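PDB 6QRO: glutamine cyclotransferase, which probably catalyses the zinc-dependent cyclisation of N-terminal glutamine to pyroglutamate, as glutaminyl cyclases of the M28 metallopeptidase-like family do. Local coordinates for residues A[36-44]-A[56-64]. Sequence-based numbering, arbitrary orientation.
Sequences AYIERQVAF and RCADYLAGE
Tyr60 and Phe44 form the aromatic part of this helix pair, whose short axes run nearly antiparallel (156°) and approach to 10.0 Å, a separation bridged by the Tyr60 and Phe44 side chains. The two rings meet obliquely, centroids 5.6 Å apart and planes at 59°, with Phe44 CZ 3.7 Å from Tyr60 CB. Arg56 C and Cys57 CA lie over one face of the Phe44 ring, toward its rim, and Cys57 SG makes an oblique sulfur-aromatic contact at 4.8 Å from the Phe44 ring centroid.

Tyr60 carries its ring anti to the backbone N (chi1 173°), which sends the hydroxyl across to the opposite helix: Tyr60 OH touches Arg40 CB at 3.3 Å and abuts the Tyr37 ring in its plane, at the CD1 edge. The Arg40 chain, bent at chi2 and chi3, brings one guanidinium face against the CE1 corner of Tyr60, NH1 lying 3.4 Å from Tyr60 CE1; the two planes are tilted against each other, not stacked. Gln41 meets Leu61 CD2 with its CG and amide, crossing it at about a right angle.

Polar links are sparse. Tyr37 OH donates a weak bond to Glu64 OE1 (3.3 Å), while Glu64 OE2 is paired with Arg67. Gln41 NE2 bonds its own helix at Tyr37 O, 3.1 Å away and well above the carbonyl plane, on the face opposite Gln41 N.

Helix 132-151 closes one flank through Val139, which touches both Gln41 and Leu61, and Leu143, against Tyr37; helix 52-67 also rests on strand 86-96 at Ile92, joining the N-terminal helix 31-43 to the sheet side of the M28-type fold.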
ATOM      1  N   ALA A  36     -10.915  -8.124   8.459  1.00 14.44           N
ATOM      2  CA  ALA A  36     -11.927  -8.690   7.565  1.00 11.91           C
ATOM      3  C   ALA A  36     -11.814  -8.138   6.137  1.00  8.95           C
ATOM      4  O   ALA A  36     -12.062  -8.866   5.174  1.00  8.66           O
ATOM      5  CB  ALA A  36     -13.319  -8.456   8.153  1.00 10.68           C
ATOM      6  N   TYR A  37     -11.434  -6.868   5.980  1.00 10.74           N
ATOM      7  CA  TYR A  37     -11.230  -6.291   4.653  1.00  8.65           C
ATOM      8  C   TYR A  37     -10.057  -6.965   3.924  1.00 10.81           C
ATOM      9  O   TYR A  37     -10.121  -7.198   2.710  1.00  8.88           O
ATOM     10  CB  TYR A  37     -10.983  -4.791   4.779  1.00 10.08           C
ATOM     11  CG  TYR A  37     -12.194  -3.912   4.999  1.00 10.84           C
ATOM     12  CD1 TYR A  37     -13.348  -4.061   4.241  1.00 14.34           C
ATOM     13  CD2 TYR A  37     -12.181  -2.927   5.978  1.00 13.77           C
ATOM     14  CE1 TYR A  37     -14.458  -3.231   4.449  1.00 16.31           C
ATOM     15  CE2 TYR A  37     -13.283  -2.103   6.201  1.00 14.17           C
ATOM     16  CZ  TYR A  37     -14.409  -2.259   5.429  1.00 14.20           C
ATOM     17  OH  TYR A  37     -15.494  -1.455   5.657  1.00 22.46           O
ATOM     18  N   ILE A  38      -8.964  -7.254   4.644  1.00  8.76           N
ATOM     19  CA  ILE A  38      -7.877  -8.047   4.074  1.00  9.10           C
ATOM     20  C   ILE A  38      -8.391  -9.418   3.650  1.00  9.58           C
ATOM     21  O   ILE A  38      -8.116  -9.888   2.541  1.00 12.86           O
ATOM     22  CB  ILE A  38      -6.722  -8.189   5.084  1.00  9.20           C
ATOM     23  CG1 ILE A  38      -6.122  -6.841   5.459  1.00 10.50           C
ATOM     24  CG2 ILE A  38      -5.632  -9.126   4.542  1.00  9.67           C
ATOM     25  CD1 ILE A  38      -5.027  -6.984   6.561  1.00  9.77           C
ATOM     26  N   GLU A  39      -9.132 -10.090   4.546  1.00 10.45           N
ATOM     27  CA  GLU A  39      -9.661 -11.421   4.272  1.00  7.34           C
ATOM     28  C   GLU A  39     -10.587 -11.389   3.069  1.00  8.91           C
ATOM     29  O   GLU A  39     -10.607 -12.332   2.267  1.00 10.71           O
ATOM     30  CB  GLU A  39     -10.405 -11.933   5.515  1.00 10.47           C
ATOM     31  CG  GLU A  39     -10.690 -13.450   5.623  1.00  9.30           C
ATOM     32  CD  GLU A  39     -11.901 -13.933   4.837  1.00 11.17           C
ATOM     33  OE1 GLU A  39     -12.792 -13.138   4.472  1.00  9.45           O
ATOM     34  OE2 GLU A  39     -11.956 -15.143   4.579  1.00 12.29           O
ATOM     35  N   ARG A  40     -11.348 -10.304   2.916  1.00  7.68           N
ATOM     36  CA  ARG A  40     -12.297 -10.226   1.814  1.00 10.37           C
ATOM     37  C   ARG A  40     -11.578 -10.145   0.481  1.00  9.03           C
ATOM     38  O   ARG A  40     -11.963 -10.824  -0.472  1.00  8.74           O
ATOM     39  CB  ARG A  40     -13.237  -9.019   1.980  1.00 13.60           C
ATOM     40  CG  ARG A  40     -14.265  -9.128   3.115  1.00 14.61           C
ATOM     41  CD  ARG A  40     -15.489  -9.973   2.761  1.00 12.74           C
ATOM     42  NE  ARG A  40     -16.027  -9.750   1.420  1.00 15.09           N
ATOM     43  CZ  ARG A  40     -17.100  -8.998   1.152  1.00 19.69           C
ATOM     44  NH1 ARG A  40     -17.548  -8.871  -0.099  1.00 15.80           N
ATOM     45  NH2 ARG A  40     -17.750  -8.381   2.138  1.00 15.01           N
ATOM     46  N   GLN A  41     -10.532  -9.318   0.400  1.00 12.25           N
ATOM     47  CA  GLN A  41      -9.734  -9.214  -0.819  1.00  8.61           C
ATOM     48  C   GLN A  41      -9.120 -10.559  -1.191  1.00  8.52           C
ATOM     49  O   GLN A  41      -9.339 -11.075  -2.290  1.00 11.36           O
ATOM     50  CB  GLN A  41      -8.633  -8.179  -0.621  1.00  9.32           C
ATOM     51  CG  GLN A  41      -9.099  -6.762  -0.343  1.00  9.06           C
ATOM     52  CD  GLN A  41      -7.944  -5.875   0.089  1.00 12.61           C
ATOM     53  OE1 GLN A  41      -7.060  -5.567  -0.712  1.00 11.88           O
ATOM     54  NE2 GLN A  41      -7.944  -5.457   1.362  1.00  9.77           N
ATOM     55  N   VAL A  42      -8.352 -11.145  -0.265  1.00 10.17           N
ATOM     56  CA  VAL A  42      -7.666 -12.412  -0.498  1.00  9.42           C
ATOM     57  C   VAL A  42      -8.675 -13.510  -0.818  1.00 10.98           C
ATOM     58  O   VAL A  42      -8.349 -14.471  -1.519  1.00 11.50           O
ATOM     59  CB  VAL A  42      -6.776 -12.768   0.722  1.00 11.63           C
ATOM     60  CG1 VAL A  42      -6.198 -14.173   0.610  1.00 11.27           C
ATOM     61  CG2 VAL A  42      -5.660 -11.778   0.888  1.00  8.61           C
ATOM     62  N   ALA A  43      -9.904 -13.406  -0.292  1.00 12.76           N
ATOM     63  CA  ALA A  43     -10.923 -14.423  -0.537  1.00 13.23           C
ATOM     64  C   ALA A  43     -11.363 -14.468  -1.990  1.00 12.86           C
ATOM     65  O   ALA A  43     -11.930 -15.480  -2.421  1.00 13.13           O
ATOM     66  CB  ALA A  43     -12.153 -14.189   0.346  1.00 13.86           C
ATOM     67  N   PHE A  44     -11.105 -13.403  -2.754  1.00 11.70           N
ATOM     68  CA  PHE A  44     -11.361 -13.425  -4.193  1.00 13.02           C
ATOM     69  C   PHE A  44     -10.431 -14.376  -4.942  1.00 12.83           C
ATOM     70  O   PHE A  44     -10.715 -14.722  -6.088  1.00 18.19           O
ATOM     71  CB  PHE A  44     -11.215 -12.020  -4.786  1.00 10.81           C
ATOM     72  CG  PHE A  44     -12.355 -11.091  -4.451  1.00 13.51           C
ATOM     73  CD1 PHE A  44     -13.610 -11.297  -4.996  1.00 12.06           C
ATOM     74  CD2 PHE A  44     -12.168 -10.015  -3.595  1.00 14.02           C
ATOM     75  CE1 PHE A  44     -14.660 -10.439  -4.701  1.00 14.57           C
ATOM     76  CE2 PHE A  44     -13.220  -9.150  -3.292  1.00 14.82           C
ATOM     77  CZ  PHE A  44     -14.464  -9.367  -3.847  1.00 11.98           C
ATOM     78  N   ARG A  56     -13.314  -8.531  -9.912  1.00 15.40           N
ATOM     79  CA  ARG A  56     -14.262  -8.526  -8.805  1.00 14.42           C
ATOM     80  C   ARG A  56     -13.729  -7.728  -7.624  1.00 18.03           C
ATOM     81  O   ARG A  56     -14.491  -7.037  -6.928  1.00 16.64           O
ATOM     82  CB  ARG A  56     -14.605  -9.949  -8.384  1.00 14.08           C
ATOM     83  CG  ARG A  56     -15.619 -10.606  -9.265  1.00 13.13           C
ATOM     84  CD  ARG A  56     -16.129 -11.872  -8.608  1.00 13.81           C
ATOM     85  NE  ARG A  56     -16.710 -12.821  -9.551  1.00 19.11           N
ATOM     86  CZ  ARG A  56     -17.805 -12.585 -10.273  1.00 23.19           C
ATOM     87  NH1 ARG A  56     -18.468 -11.444 -10.152  1.00 17.65           N
ATOM     88  NH2 ARG A  56     -18.252 -13.506 -11.110  1.00 29.63           N
ATOM     89  N   CYS A  57     -12.421  -7.824  -7.375  1.00 14.12           N
ATOM     90  CA  CYS A  57     -11.826  -7.093  -6.269  1.00 12.62           C
ATOM     91  C   CYS A  57     -11.788  -5.591  -6.543  1.00 14.39           C
ATOM     92  O   CYS A  57     -11.989  -4.788  -5.628  1.00 14.94           O
ATOM     93  CB  CYS A  57     -10.432  -7.630  -5.997  1.00 11.18           C
ATOM     94  SG  CYS A  57      -9.798  -7.022  -4.498  1.00 14.34           S
ATOM     95  N   ALA A  58     -11.523  -5.191  -7.790  1.00 16.55           N
ATOM     96  CA  ALA A  58     -11.611  -3.780  -8.168  1.00 14.14           C
ATOM     97  C   ALA A  58     -12.980  -3.185  -7.835  1.00 18.34           C
ATOM     98  O   ALA A  58     -13.069  -2.082  -7.279  1.00 15.57           O
ATOM     99  CB  ALA A  58     -11.311  -3.623  -9.655  1.00 13.66           C
ATOM    100  N   ASP A  59     -14.066  -3.876  -8.210  1.00 18.26           N
ATOM    101  CA  ASP A  59     -15.397  -3.402  -7.826  1.00 20.54           C
ATOM    102  C   ASP A  59     -15.524  -3.316  -6.322  1.00 17.70           C
ATOM    103  O   ASP A  59     -16.058  -2.338  -5.788  1.00 16.98           O
ATOM    104  CB  ASP A  59     -16.516  -4.302  -8.371  1.00 20.80           C
ATOM    105  CG  ASP A  59     -16.817  -4.050  -9.817  1.00 21.87           C
ATOM    106  OD1 ASP A  59     -16.478  -2.968 -10.314  1.00 25.57           O
ATOM    107  OD2 ASP A  59     -17.438  -4.915 -10.460  1.00 32.40           O
ATOM    108  N   TYR A  60     -15.015  -4.324  -5.622  1.00 19.44           N
ATOM    109  CA  TYR A  60     -15.177  -4.378  -4.180  1.00 18.23           C
ATOM    110  C   TYR A  60     -14.471  -3.205  -3.508  1.00 18.45           C
ATOM    111  O   TYR A  60     -15.060  -2.507  -2.671  1.00 18.53           O
ATOM    112  CB  TYR A  60     -14.658  -5.719  -3.669  1.00 13.07           C
ATOM    113  CG  TYR A  60     -14.625  -5.795  -2.190  1.00 17.28           C
ATOM    114  CD1 TYR A  60     -15.807  -5.890  -1.463  1.00 15.82           C
ATOM    115  CD2 TYR A  60     -13.422  -5.789  -1.505  1.00 17.89           C
ATOM    116  CE1 TYR A  60     -15.787  -5.961  -0.098  1.00 18.39           C
ATOM    117  CE2 TYR A  60     -13.398  -5.863  -0.129  1.00 16.55           C
ATOM    118  CZ  TYR A  60     -14.580  -5.942   0.562  1.00 16.32           C
ATOM    119  OH  TYR A  60     -14.557  -6.016   1.926  1.00 17.91           O
ATOM    120  N   LEU A  61     -13.226  -2.935  -3.909  1.00 14.31           N
ATOM    121  CA  LEU A  61     -12.464  -1.859  -3.286  1.00 15.05           C
ATOM    122  C   LEU A  61     -13.093  -0.492  -3.542  1.00 17.94           C
ATOM    123  O   LEU A  61     -13.314   0.282  -2.608  1.00 18.83           O
ATOM    124  CB  LEU A  61     -11.039  -1.883  -3.817  1.00 15.08           C
ATOM    125  CG  LEU A  61     -10.248  -3.108  -3.372  1.00 14.75           C
ATOM    126  CD1 LEU A  61      -8.859  -3.044  -3.988  1.00 11.82           C
ATOM    127  CD2 LEU A  61     -10.191  -3.114  -1.858  1.00 11.71           C
ATOM    128  N   ALA A  62     -13.413  -0.187  -4.804  1.00 17.30           N
ATOM    129  CA  ALA A  62     -14.039   1.094  -5.122  1.00 14.82           C
ATOM    130  C   ALA A  62     -15.413   1.234  -4.468  1.00 16.46           C
ATOM    131  O   ALA A  62     -15.763   2.307  -3.958  1.00 16.02           O
ATOM    132  CB  ALA A  62     -14.133   1.255  -6.632  1.00 15.76           C
ATOM    133  N   GLY A  63     -16.198   0.156  -4.463  1.00 16.34           N
ATOM    134  CA  GLY A  63     -17.508   0.210  -3.840  1.00 18.54           C
ATOM    135  C   GLY A  63     -17.436   0.571  -2.372  1.00 17.65           C
ATOM    136  O   GLY A  63     -18.206   1.406  -1.894  1.00 19.31           O
ATOM    137  N   GLU A  64     -16.477  -0.017  -1.649  1.00 17.16           N
ATOM    138  CA  GLU A  64     -16.311   0.277  -0.226  1.00 16.12           C
ATOM    139  C   GLU A  64     -15.903   1.720   0.001  1.00 15.82           C
ATOM    140  O   GLU A  64     -16.328   2.334   0.983  1.00 16.35           O
ATOM    141  CB  GLU A  64     -15.284  -0.662   0.413  1.00 16.16           C
ATOM    142  CG  GLU A  64     -15.834  -2.054   0.618  1.00 15.81           C
ATOM    143  CD  GLU A  64     -17.030  -2.066   1.548  1.00 15.81           C
ATOM    144  OE1 GLU A  64     -16.923  -1.610   2.694  1.00 15.73           O
ATOM    145  OE2 GLU A  64     -18.103  -2.505   1.112  1.00 24.64           O
TER